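Local atomic coordinates of folylpolyglutamate synthase/dihydrofolate synthase (Thermotoga maritima, PDB entry 1O5Z), a protein that probably uses ATP to add L-glutamate to dihydropteroate, forming dihydrofolate, and to lengthen the polyglutamate tail of tetrahydrofolate. Residues A67-N72 and E274-A279; S71-S76 and E297-A302; I55-T60 and C172-T177; K63-N68 and A302-R307. All blocks are in the same frame, centred on the assembly; numbering follows the deposited sequence.

Contact 1: residues A67-N72 and E274-A279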
loop_
_atom_site.group_PDB
_atom_site.type_symbol
_atom_site.label_atom_id
_atom_site.label_comp_id
_atom_site.label_asym_id
_atom_site.label_seq_id
_atom_site.Cartn_x
_atom_site.Cartn_y
_atom_site.Cartn_z
ATOM N N ALA A 67 0.386 0.549 -7.859
ATOM C CA ALA A 67 -0.895 -0.128 -8.148
ATOM C C ALA A 67 -2.061 0.848 -8.192
ATOM O O ALA A 67 -2.884 0.818 -9.092
ATOM C CB ALA A 67 -1.181 -1.228 -7.097
ATOM N N ASN A 68 -2.151 1.676 -7.157
ATOM C CA ASN A 68 -3.210 2.663 -7.029
ATOM C C ASN A 68 -3.241 3.608 -8.216
ATOM O O ASN A 68 -4.291 3.888 -8.749
ATOM C CB ASN A 68 -3.052 3.478 -5.752
ATOM C CG ASN A 68 -4.251 4.321 -5.474
ATOM O OD1 ASN A 68 -4.243 5.535 -5.734
ATOM N ND2 ASN A 68 -5.327 3.681 -4.973
ATOM N N MET A 69 -2.071 4.100 -8.595
ATOM C CA MET A 69 -1.950 4.987 -9.745
ATOM C C MET A 69 -2.410 4.304 -11.057
ATOM O O MET A 69 -3.167 4.870 -11.870
ATOM C CB MET A 69 -0.512 5.425 -9.861
ATOM C CG MET A 69 -0.078 6.393 -8.773
ATOM S SD MET A 69 1.706 6.740 -8.917
ATOM C CE MET A 69 2.043 7.727 -7.467
ATOM N N VAL A 70 -1.955 3.069 -11.243
ATOM C CA VAL A 70 -2.373 2.281 -12.371
ATOM C C VAL A 70 -3.882 2.076 -12.373
ATOM O O VAL A 70 -4.512 2.282 -13.397
ATOM C CB VAL A 70 -1.581 0.958 -12.450
ATOM C CG1 VAL A 70 -2.144 0.072 -13.475
ATOM C CG2 VAL A 70 -0.151 1.250 -12.832
ATOM N N SER A 71 -4.464 1.682 -11.241
ATOM C CA SER A 71 -5.918 1.471 -11.193
ATOM C C SER A 71 -6.619 2.734 -11.478
ATOM O O SER A 71 -7.559 2.721 -12.168
ATOM C CB SER A 71 -6.438 0.995 -9.824
ATOM O OG SER A 71 -5.631 -0.086 -9.389
ATOM N N ASN A 72 -6.225 3.801 -10.808
ATOM C CA ASN A 72 -6.883 5.079 -10.961
ATOM C C ASN A 72 -6.895 5.594 -12.377
ATOM O O ASN A 72 -7.917 6.106 -12.827
ATOM C CB ASN A 72 -6.317 6.099 -9.976
ATOM C CG ASN A 72 -7.110 6.078 -8.694
ATOM O OD1 ASN A 72 -8.325 6.330 -8.738
ATOM N ND2 ASN A 72 -6.490 5.697 -7.590
ATOM N N GLU A 274 8.422 9.388 -8.856
ATOM C CA GLU A 274 9.018 8.220 -9.479
ATOM C C GLU A 274 8.041 7.061 -9.582
ATOM O O GLU A 274 8.048 6.322 -10.548
ATOM C CB GLU A 274 10.303 7.817 -8.750
ATOM C CG GLU A 274 11.413 8.809 -9.014
ATOM C CD GLU A 274 12.796 8.223 -8.895
ATOM O OE1 GLU A 274 12.952 7.075 -8.448
ATOM O OE2 GLU A 274 13.752 8.925 -9.254
ATOM N N ASN A 275 7.203 6.877 -8.583
ATOM C CA ASN A 275 6.222 5.819 -8.648
ATOM C C ASN A 275 5.303 6.103 -9.819
ATOM O O ASN A 275 4.884 5.220 -10.509
ATOM C CB ASN A 275 5.419 5.770 -7.349
ATOM C CG ASN A 275 6.223 5.194 -6.165
ATOM O OD1 ASN A 275 5.851 5.355 -5.006
ATOM N ND2 ASN A 275 7.306 4.556 -6.453
ATOM N N ALA A 276 4.951 7.365 -10.001
ATOM C CA ALA A 276 4.145 7.797 -11.161
ATOM C C ALA A 276 4.805 7.451 -12.519
ATOM O O ALA A 276 4.154 6.880 -13.369
ATOM C CB ALA A 276 3.824 9.294 -11.079
ATOM N N GLY A 277 6.092 7.718 -12.691
ATOM C CA GLY A 277 6.807 7.237 -13.889
ATOM C C GLY A 277 6.702 5.718 -14.048
ATOM O O GLY A 277 6.490 5.191 -15.109
ATOM N N VAL A 278 6.906 5.006 -12.972
ATOM C CA VAL A 278 6.793 3.546 -13.021
ATOM C C VAL A 278 5.401 3.114 -13.459
ATOM O O VAL A 278 5.276 2.193 -14.255
ATOM C CB VAL A 278 7.135 2.880 -11.652
ATOM C CG1 VAL A 278 6.930 1.370 -11.726
ATOM C CG2 VAL A 278 8.532 3.178 -11.266
ATOM N N ALA A 279 4.368 3.753 -12.905
ATOM C CA ALA A 279 2.970 3.467 -13.251
ATOM C C ALA A 279 2.679 3.704 -14.753
ATOM O O ALA A 279 1.959 2.926 -15.398
ATOM C CB ALA A 279 2.056 4.307 -12.391
#

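Contact 2: residues S71-S76 and E297-A302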
loop_
_atom_site.group_PDB
_atom_site.type_symbol
_atom_site.label_atom_id
_atom_site.label_comp_id
_atom_site.label_asym_id
_atom_site.label_seq_id
_atom_site.Cartn_x
_atom_site.Cartn_y
_atom_site.Cartn_z
ATOM N N SER A 71 -4.464 1.682 -11.241
ATOM C CA SER A 71 -5.918 1.471 -11.193
ATOM C C SER A 71 -6.619 2.734 -11.478
ATOM O O SER A 71 -7.559 2.721 -12.168
ATOM C CB SER A 71 -6.438 0.995 -9.824
ATOM O OG SER A 71 -5.631 -0.086 -9.389
ATOM N N ASN A 72 -6.225 3.801 -10.808
ATOM C CA ASN A 72 -6.883 5.079 -10.961
ATOM C C ASN A 72 -6.895 5.594 -12.377
ATOM O O ASN A 72 -7.917 6.106 -12.827
ATOM C CB ASN A 72 -6.317 6.099 -9.976
ATOM C CG ASN A 72 -7.110 6.078 -8.694
ATOM O OD1 ASN A 72 -8.325 6.330 -8.738
ATOM N ND2 ASN A 72 -6.490 5.697 -7.590
ATOM N N ILE A 73 -5.808 5.379 -13.102
ATOM C CA ILE A 73 -5.743 5.833 -14.485
ATOM C C ILE A 73 -6.707 5.022 -15.387
ATOM O O ILE A 73 -7.412 5.574 -16.237
ATOM C CB ILE A 73 -4.315 5.741 -15.010
ATOM C CG1 ILE A 73 -3.438 6.794 -14.325
ATOM C CG2 ILE A 73 -4.282 5.946 -16.555
ATOM C CD1 ILE A 73 -1.942 6.594 -14.601
ATOM N N LEU A 74 -6.718 3.703 -15.182
ATOM C CA LEU A 74 -7.590 2.844 -15.950
ATOM C C LEU A 74 -9.036 3.047 -15.612
ATOM O O LEU A 74 -9.885 3.004 -16.495
ATOM C CB LEU A 74 -7.239 1.394 -15.689
ATOM C CG LEU A 74 -5.871 0.911 -16.194
ATOM C CD1 LEU A 74 -5.565 -0.429 -15.533
ATOM C CD2 LEU A 74 -5.862 0.754 -17.702
ATOM N N VAL A 75 -9.325 3.281 -14.341
ATOM C CA VAL A 75 -10.699 3.651 -13.938
ATOM C C VAL A 75 -11.146 4.958 -14.631
ATOM O O VAL A 75 -12.238 5.014 -15.134
ATOM C CB VAL A 75 -10.863 3.744 -12.415
ATOM C CG1 VAL A 75 -12.180 4.497 -12.027
ATOM C CG2 VAL A 75 -10.854 2.341 -11.833
ATOM N N SER A 76 -10.273 5.971 -14.687
ATOM C CA SER A 76 -10.582 7.202 -15.419
ATOM C C SER A 76 -10.788 6.919 -16.875
ATOM O O SER A 76 -11.589 7.609 -17.472
ATOM C CB SER A 76 -9.507 8.283 -15.335
ATOM O OG SER A 76 -9.109 8.449 -14.014
ATOM N N GLU A 297 -5.910 12.581 -14.869
ATOM C CA GLU A 297 -6.927 12.557 -13.831
ATOM C C GLU A 297 -6.629 11.453 -12.837
ATOM O O GLU A 297 -6.743 11.671 -11.657
ATOM C CB GLU A 297 -8.336 12.402 -14.409
ATOM C CG GLU A 297 -9.392 11.963 -13.389
ATOM C CD GLU A 297 -10.771 11.760 -14.010
ATOM O OE1 GLU A 297 -11.346 12.797 -14.370
ATOM O OE2 GLU A 297 -11.257 10.580 -14.130
ATOM N N GLY A 298 -6.234 10.297 -13.333
ATOM C CA GLY A 298 -5.873 9.149 -12.498
ATOM C C GLY A 298 -4.737 9.460 -11.552
ATOM O O GLY A 298 -4.838 9.147 -10.358
ATOM N N LEU A 299 -3.690 10.131 -12.062
ATOM C CA LEU A 299 -2.580 10.647 -11.215
ATOM C C LEU A 299 -2.999 11.702 -10.187
ATOM O O LEU A 299 -2.527 11.709 -9.061
ATOM C CB LEU A 299 -1.472 11.241 -12.079
ATOM C CG LEU A 299 -0.699 10.253 -12.950
ATOM C CD1 LEU A 299 0.307 10.975 -13.743
ATOM C CD2 LEU A 299 -0.041 9.159 -12.140
ATOM N N LYS A 300 -3.881 12.596 -10.581
ATOM C CA LYS A 300 -4.474 13.540 -9.637
ATOM C C LYS A 300 -5.281 12.850 -8.525
ATOM O O LYS A 300 -5.392 13.368 -7.417
ATOM C CB LYS A 300 -5.378 14.531 -10.379
ATOM C CG LYS A 300 -5.088 15.927 -9.983
ATOM C CD LYS A 300 -5.608 16.978 -10.949
ATOM C CE LYS A 300 -5.140 18.423 -10.416
ATOM N NZ LYS A 300 -4.938 19.546 -11.476
ATOM N N ASN A 301 -5.870 11.700 -8.857
ATOM C CA ASN A 301 -6.817 10.960 -7.985
ATOM C C ASN A 301 -6.158 9.926 -7.098
ATOM O O ASN A 301 -6.711 9.561 -6.078
ATOM C CB ASN A 301 -7.851 10.209 -8.824
ATOM C CG ASN A 301 -8.927 11.090 -9.415
ATOM O OD1 ASN A 301 -9.063 12.267 -9.118
ATOM N ND2 ASN A 301 -9.722 10.489 -10.269
ATOM N N ALA A 302 -4.995 9.438 -7.514
ATOM C CA ALA A 302 -4.217 8.496 -6.712
ATOM C C ALA A 302 -3.959 8.960 -5.264
ATOM O O ALA A 302 -3.623 10.132 -5.000
ATOM C CB ALA A 302 -2.891 8.192 -7.373
HETATM O O HOH W 1 -9.386 7.857 -10.958
#

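Contact 3: residues I55-T60 and C172-T177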
loop_
_atom_site.group_PDB
_atom_site.type_symbol
_atom_site.label_atom_id
_atom_site.label_comp_id
_atom_site.label_asym_id
_atom_site.label_seq_id
_atom_site.Cartn_x
_atom_site.Cartn_y
_atom_site.Cartn_z
ATOM N N ILE A 55 -2.693 -6.937 -14.144
ATOM C CA ILE A 55 -1.409 -6.214 -14.034
ATOM C C ILE A 55 -0.880 -6.490 -12.658
ATOM O O ILE A 55 -1.624 -6.489 -11.700
ATOM C CB ILE A 55 -1.573 -4.708 -14.281
ATOM C CG1 ILE A 55 -2.009 -4.486 -15.709
ATOM C CG2 ILE A 55 -0.263 -3.945 -13.997
ATOM C CD1 ILE A 55 -2.527 -3.055 -15.936
ATOM N N HIS A 56 0.410 -6.782 -12.589
ATOM C CA HIS A 56 0.975 -7.358 -11.391
ATOM C C HIS A 56 2.101 -6.500 -10.883
ATOM O O HIS A 56 3.052 -6.299 -11.613
ATOM C CB HIS A 56 1.481 -8.777 -11.655
ATOM C CG HIS A 56 1.641 -9.582 -10.411
ATOM N ND1 HIS A 56 2.350 -10.760 -10.377
ATOM C CD2 HIS A 56 1.158 -9.394 -9.160
ATOM C CE1 HIS A 56 2.307 -11.250 -9.150
ATOM N NE2 HIS A 56 1.611 -10.429 -8.387
ATOM N N ILE A 57 1.973 -6.006 -9.639
ATOM C CA ILE A 57 2.902 -5.017 -9.089
ATOM C C ILE A 57 3.532 -5.404 -7.765
ATOM O O ILE A 57 2.859 -5.447 -6.742
ATOM C CB ILE A 57 2.214 -3.622 -8.973
ATOM C CG1 ILE A 57 1.736 -3.153 -10.368
ATOM C CG2 ILE A 57 3.206 -2.570 -8.440
ATOM C CD1 ILE A 57 0.525 -2.561 -10.333
ATOM N N GLY A 58 4.848 -5.608 -7.795
ATOM C CA GLY A 58 5.624 -5.871 -6.600
ATOM C C GLY A 58 6.707 -4.850 -6.346
ATOM O O GLY A 58 6.809 -3.822 -7.006
ATOM N N GLY A 59 7.533 -5.134 -5.374
ATOM C CA GLY A 59 8.594 -4.235 -5.006
ATOM C C GLY A 59 8.556 -3.980 -3.521
ATOM O O GLY A 59 7.523 -4.058 -2.899
ATOM N N THR A 60 9.696 -3.672 -2.950
ATOM C CA THR A 60 9.778 -3.383 -1.526
ATOM C C THR A 60 8.970 -2.130 -1.098
ATOM O O THR A 60 8.225 -2.137 -0.100
ATOM C CB THR A 60 11.250 -3.255 -1.172
ATOM O OG1 THR A 60 11.916 -4.470 -1.551
ATOM C CG2 THR A 60 11.440 -3.166 0.337
ATOM N N CYS A 172 1.643 -7.037 -17.757
ATOM C CA CYS A 172 2.889 -6.442 -17.368
ATOM C C CYS A 172 3.123 -6.804 -15.926
ATOM O O CYS A 172 2.182 -6.904 -15.150
ATOM C CB CYS A 172 2.796 -4.920 -17.475
ATOM S SG CYS A 172 4.394 -4.092 -17.289
ATOM N N SER A 173 4.390 -7.025 -15.594
ATOM C CA SER A 173 4.870 -7.278 -14.228
ATOM C C SER A 173 5.787 -6.112 -13.897
ATOM O O SER A 173 6.665 -5.738 -14.691
ATOM C CB SER A 173 5.678 -8.571 -14.159
ATOM O OG SER A 173 4.926 -9.656 -14.675
ATOM N N THR A 174 5.546 -5.526 -12.736
ATOM C CA THR A 174 6.299 -4.374 -12.269
ATOM C C THR A 174 6.979 -4.704 -10.964
ATOM O O THR A 174 6.348 -5.259 -10.046
ATOM C CB THR A 174 5.323 -3.217 -12.093
ATOM O OG1 THR A 174 4.694 -2.971 -13.363
ATOM C CG2 THR A 174 6.048 -1.870 -11.687
ATOM N N ILE A 175 8.273 -4.426 -10.895
ATOM C CA ILE A 175 8.976 -4.476 -9.624
ATOM C C ILE A 175 9.472 -3.072 -9.299
ATOM O O ILE A 175 10.481 -2.594 -9.847
ATOM C CB ILE A 175 10.108 -5.498 -9.665
ATOM C CG1 ILE A 175 9.517 -6.900 -9.936
ATOM C CG2 ILE A 175 10.854 -5.497 -8.311
ATOM C CD1 ILE A 175 10.526 -7.980 -10.273
ATOM N N VAL A 176 8.727 -2.382 -8.447
ATOM C CA VAL A 176 8.948 -0.953 -8.307
ATOM C C VAL A 176 10.373 -0.711 -7.796
ATOM O O VAL A 176 11.153 0.017 -8.424
ATOM C CB VAL A 176 7.915 -0.270 -7.377
ATOM C CG1 VAL A 176 8.162 1.270 -7.376
ATOM C CG2 VAL A 176 6.480 -0.586 -7.781
ATOM N N THR A 177 10.687 -1.339 -6.649
ATOM C CA THR A 177 12.023 -1.364 -6.071
ATOM C C THR A 177 12.387 -2.704 -5.452
ATOM O O THR A 177 11.538 -3.535 -5.173
ATOM C CB THR A 177 12.238 -0.256 -4.956
ATOM O OG1 THR A 177 11.430 -0.487 -3.753
ATOM C CG2 THR A 177 11.877 1.152 -5.508
#

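Contact 4: residues K63-N68 and A302-R307. With SO4 (sulfate ion), chain C; SO4 (sulfate ion), chain B.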
loop_
_atom_site.group_PDB
_atom_site.type_symbol
_atom_site.label_atom_id
_atom_site.label_comp_id
_atom_site.label_asym_id
_atom_site.label_seq_id
_atom_site.Cartn_x
_atom_site.Cartn_y
_atom_site.Cartn_z
ATOM N N LYS A 63 4.850 -0.255 -4.191
ATOM C CA LYS A 63 3.977 -1.120 -4.963
ATOM C C LYS A 63 2.500 -0.738 -4.781
ATOM O O LYS A 63 1.725 -0.796 -5.739
ATOM C CB LYS A 63 4.241 -2.628 -4.750
ATOM C CG LYS A 63 4.384 -3.093 -3.349
ATOM C CD LYS A 63 4.221 -4.609 -3.241
ATOM C CE LYS A 63 4.322 -5.033 -1.742
ATOM N NZ LYS A 63 5.415 -4.332 -0.997
ATOM N N GLY A 64 2.113 -0.374 -3.564
ATOM C CA GLY A 64 0.788 0.105 -3.292
ATOM C C GLY A 64 0.491 1.366 -4.054
ATOM O O GLY A 64 -0.581 1.467 -4.630
ATOM N N SER A 65 1.389 2.350 -4.028
ATOM C CA SER A 65 1.211 3.626 -4.795
ATOM C C SER A 65 1.130 3.372 -6.274
ATOM O O SER A 65 0.293 3.967 -6.964
ATOM C CB SER A 65 2.395 4.570 -4.670
ATOM O OG SER A 65 2.577 5.087 -3.382
ATOM N N VAL A 66 2.054 2.553 -6.796
ATOM C CA VAL A 66 2.073 2.282 -8.246
ATOM C C VAL A 66 0.797 1.540 -8.645
ATOM O O VAL A 66 0.169 1.895 -9.647
ATOM C CB VAL A 66 3.317 1.507 -8.699
ATOM C CG1 VAL A 66 3.131 0.994 -10.120
ATOM C CG2 VAL A 66 4.585 2.411 -8.609
ATOM N N ALA A 67 0.386 0.549 -7.859
ATOM C CA ALA A 67 -0.895 -0.128 -8.148
ATOM C C ALA A 67 -2.061 0.848 -8.192
ATOM O O ALA A 67 -2.884 0.818 -9.092
ATOM C CB ALA A 67 -1.181 -1.228 -7.097
ATOM N N ASN A 68 -2.151 1.676 -7.157
ATOM C CA ASN A 68 -3.210 2.663 -7.029
ATOM C C ASN A 68 -3.241 3.608 -8.216
ATOM O O ASN A 68 -4.291 3.888 -8.749
ATOM C CB ASN A 68 -3.052 3.478 -5.752
ATOM C CG ASN A 68 -4.251 4.321 -5.474
ATOM O OD1 ASN A 68 -4.243 5.535 -5.734
ATOM N ND2 ASN A 68 -5.327 3.681 -4.973
ATOM N N ALA A 302 -4.995 9.438 -7.514
ATOM C CA ALA A 302 -4.217 8.496 -6.712
ATOM C C ALA A 302 -3.959 8.960 -5.264
ATOM O O ALA A 302 -3.623 10.132 -5.000
ATOM C CB ALA A 302 -2.891 8.192 -7.373
ATOM N N LYS A 303 -4.059 7.995 -4.361
ATOM C CA LYS A 303 -3.929 8.234 -2.946
ATOM C C LYS A 303 -3.308 6.997 -2.317
ATOM O O LYS A 303 -3.774 5.896 -2.579
ATOM C CB LYS A 303 -5.308 8.437 -2.363
ATOM C CG LYS A 303 -5.267 8.810 -0.868
ATOM C CD LYS A 303 -6.641 9.294 -0.350
ATOM C CE LYS A 303 -6.888 10.821 -0.664
ATOM N NZ LYS A 303 -8.299 11.047 -1.170
ATOM N N ASN A 304 -2.260 7.169 -1.511
ATOM C CA ASN A 304 -1.689 6.085 -0.760
ATOM C C ASN A 304 -1.905 6.352 0.697
ATOM O O ASN A 304 -1.272 7.228 1.288
ATOM C CB ASN A 304 -0.195 5.933 -1.067
ATOM C CG ASN A 304 0.352 4.540 -0.666
ATOM O OD1 ASN A 304 -0.385 3.694 -0.145
ATOM N ND2 ASN A 304 1.637 4.322 -0.891
ATOM N N LEU A 305 -2.808 5.597 1.299
ATOM C CA LEU A 305 -3.308 5.972 2.620
ATOM C C LEU A 305 -2.223 5.843 3.688
ATOM O O LEU A 305 -1.507 4.837 3.750
ATOM C CB LEU A 305 -4.534 5.146 3.021
ATOM C CG LEU A 305 -5.710 4.991 2.059
ATOM C CD1 LEU A 305 -6.675 4.020 2.678
ATOM C CD2 LEU A 305 -6.375 6.295 1.687
ATOM N N GLY A 306 -2.108 6.880 4.511
ATOM C CA GLY A 306 -1.177 6.898 5.619
ATOM C C GLY A 306 0.274 6.906 5.205
ATOM O O GLY A 306 1.137 6.664 6.019
ATOM N N ARG A 307 0.536 7.202 3.939
ATOM C CA ARG A 307 1.854 7.211 3.436
ATOM C C ARG A 307 2.136 8.651 3.056
ATOM O O ARG A 307 1.975 9.053 1.921
ATOM C CB ARG A 307 1.911 6.283 2.235
ATOM C CG ARG A 307 1.609 4.775 2.588
ATOM C CD ARG A 307 2.836 3.917 2.891
ATOM N NE ARG A 307 4.000 4.692 2.509
ATOM C CZ ARG A 307 5.124 4.213 2.010
ATOM N NH1 ARG A 307 5.324 2.910 1.855
ATOM N NH2 ARG A 307 6.088 5.060 1.687
HETATM S S SO4 C . 3.747 1.467 -0.834
HETATM O O1 SO4 C . 5.143 1.383 -0.426
HETATM O O2 SO4 C . 2.855 1.921 0.207
HETATM O O3 SO4 C . 3.414 0.085 -1.201
HETATM O O4 SO4 C . 3.563 2.416 -1.938
HETATM S S SO4 B . 7.963 -7.087 0.070
HETATM O O1 SO4 B . 6.633 -7.007 0.679
HETATM O O2 SO4 B . 8.819 -6.058 0.650
HETATM O O3 SO4 B . 7.775 -6.897 -1.373
HETATM O O4 SO4 B . 8.560 -8.402 0.250
#

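Contact 1: residues A67-N72 and E274-A279
Met69 reaches from helix 63-77 across to one turn of helix 271-286 and lies over Asn275, Ala276 and Ala279. Its CB starts the contact at the near edge, 3.8 Å from Ala279 CB. With CG anti to its own carbonyl carbon (chi1 -71°) and the rest of the chain extended, the thioether runs outward instead of folding back on its helix. CG leans on the methyl group of Ala302, which follows helix 292-301. Farther out, SD settles over the backbone at Ala276, 3.5 Å from both N and CA of that residue and 4.0 Å from its CB. The terminal methyl CE ends 3.9 Å from Asn275 CB, and here the methionine and asparagine side chains cross at about a right angle.

Val70 adds a second apolar touch one residue on. Its CG2 branch packs 3.8 Å from Ala279 CB, so this small methyl fits against both Met69 and Val70. No hydrogen bond links the two segments. The axes of the two short helical segments pass 8.9 Å apart at a crossing angle of -51°, and the alanines let the long methionine lie close to the opposing backbone.

The interface is buried in the Mur ligase middle domain. Ala67, Val70 and Ser71 rest on Val153 of the central strand 151-155, whereas Asn275 reaches Val176, just beyond strand 173-175. Helix 63-77 thus packs on the parallel part of the sheet with helix 271-286 along one flank and the end of helix 292-301 close by.

Contact 2: residues S71-S76 and E297-A302
Ile73 and Gly298 mark a tight, glycine-mediated crossing of helix 63-77, from the Mur ligase middle domain, with helix 292-301, their CA atoms only 3.9 Å apart. The axes of the short helical segments approach to 7.5 Å, with their directions 134° apart. Glycine permits this: a beta carbon on Gly298 would fall 2.4 Å from Ile73 CA. Ile73 CG1, anti to its carbonyl carbon (chi1 -70°), lies against Gly298 CA, and Asn72 CB packs 3.4 Å from Gly298 O.

Side chains flank this crossing. Toward the interior, Ile73 CD1 meets Leu299 CD2 at 4.0 Å; Leu280 and Leu283 of helix 271-286, with Leu290, also touch the same isoleucine. Toward the surface, the extended chain of Glu297 runs alongside Ser76 and brings OE2 to 3.0 Å from Ser76 OG. With the carboxylate and CG gone, an alanine here would probably leave the serine hydroxyl uncovered on this side and open a gap at the rim of the crossing.

Ser76 is oriented from within its own helix, since OG donates to Asn72 O one turn back. That carbonyl also accepts from Ser76 N, the two donors arriving from opposite faces of its plane. A water completes the polar edge by joining the helices: it donates to Asn72 O and to Asn72 OD1, at 2.9 Å from the latter, and accepts from Asn301 ND2 at 2.7 Å.

Contact 3: residues I55-T60 and C172-T177
His56 and Ser173 begin a run of parallel beta pairing that continues through Ile57 with Thr174 and Gly58 with Ile175. Four backbone hydrogen bonds hold the two strands: His56 N to Cys172 O, Thr174 N to His56 O, Gly58 N to Thr174 O at 2.7 Å, and Val176 N to Gly58 O. Between them lie CA-H...O contacts, including Ser173 CA to His56 O at 3.3 Å.

Strand 53-58 leads directly into the P-loop of this Mur ligase family domain, and the pairing changes character there. Thr60 N still donates to Thr177 O, 2.9 Å away, but from well above the carbonyl plane, 48° out of it. Gly59 turns with a positive phi of 129°; any beta carbon would jam against the preceding carbonyl and collide with Val176 N and Thr177 N.

Apolar contacts occupy the face bearing Ile57 and Thr174, whose side chains lie side by side, with Ile57 CG1 4.0 Å from Thr174 CB. Val176 CG2 follows, 3.9 Å from Ile57 CG2. Helices 63-77 and 271-286 cover this face.

The polar ends turn to partners beyond the two strands: Thr174 OG1 to Thr282, His56 NE2 to Thr165, Thr60 OG1 to the backbone N of Asp179 and Thr177 OG1 to its OD2.

Contact 4: residues K63-N68 and A302-R307
Where the P-loop passes into helix 63-77, Ser65 and Asn304 come together beside a sulfate ion, with Ser65 OG and Asn304 ND2 2.8 Å apart. The sulfate sits before the first turn of the helix: Gly64 N donates to its O3 at 2.7 Å and Ser65 N to its O4 at 3.0 Å. From the other segment, Asn304 ND2 gives O2 a nearly straight bond of 2.9 Å (168° at the hydrogen) and O4 a weak one. Asn304 CG stands anti to its backbone N (chi1 -161°), which sends the amide back toward the helix start. Arg307, its chain bent at chi2 and chi3, brings NH1 to 2.8 Å from O1. Gly64 suits this place, because a beta carbon would collide with O3.

Such a cradle of backbone amides at a helix start is the anion site of P-loop nucleotide-binding proteins, and the sulfate probably marks a phosphate position of ATP. The side chain of Lys63 leads on to another partner: NZ is hydrogen-bonded to Gly59 O and weakly to a second sulfate.

One helical turn beyond Ser65, Asn68 OD1 accepts from Lys303 N at 2.8 Å, the donor 40° out of the amide plane, while ND2 donates to Tyr85 OH. A leucine in place of Asn68 would probably leave Lys303 N and the Tyr85 hydroxyl without these mates and let the 302-307 linker shift. That linker closes in a type II turn from Asn304 to Arg307, Gly306 taking the positive phi, before strand 309-313, an edge strand of the mixed sheet that also holds strands 316-320 and 414-418.

In the fold
Contacts 1, 2 and 4 all use helix 63-77, while contact 3 pairs the strand that precedes it with the strand 173-175 beside it in the sheet. Contacts 1 and 3 are buried in the middle domain: the first is helix packing carried by methionine, valine and alanine side chains, with no hydrogen bond across it, the second mostly backbone hydrogen bonding, and they meet where Val278 touches Thr174 and Ile57 touches Ala67. Contact 2, also largely buried, lies farther from the chain's centre and grades from apolar packing to a water-bridged polar rim. Contact 4 is only partly buried although nearest the centre; it lies at the anion site, where polar and charged groups take over. Ala302 joins contacts 2 and 4.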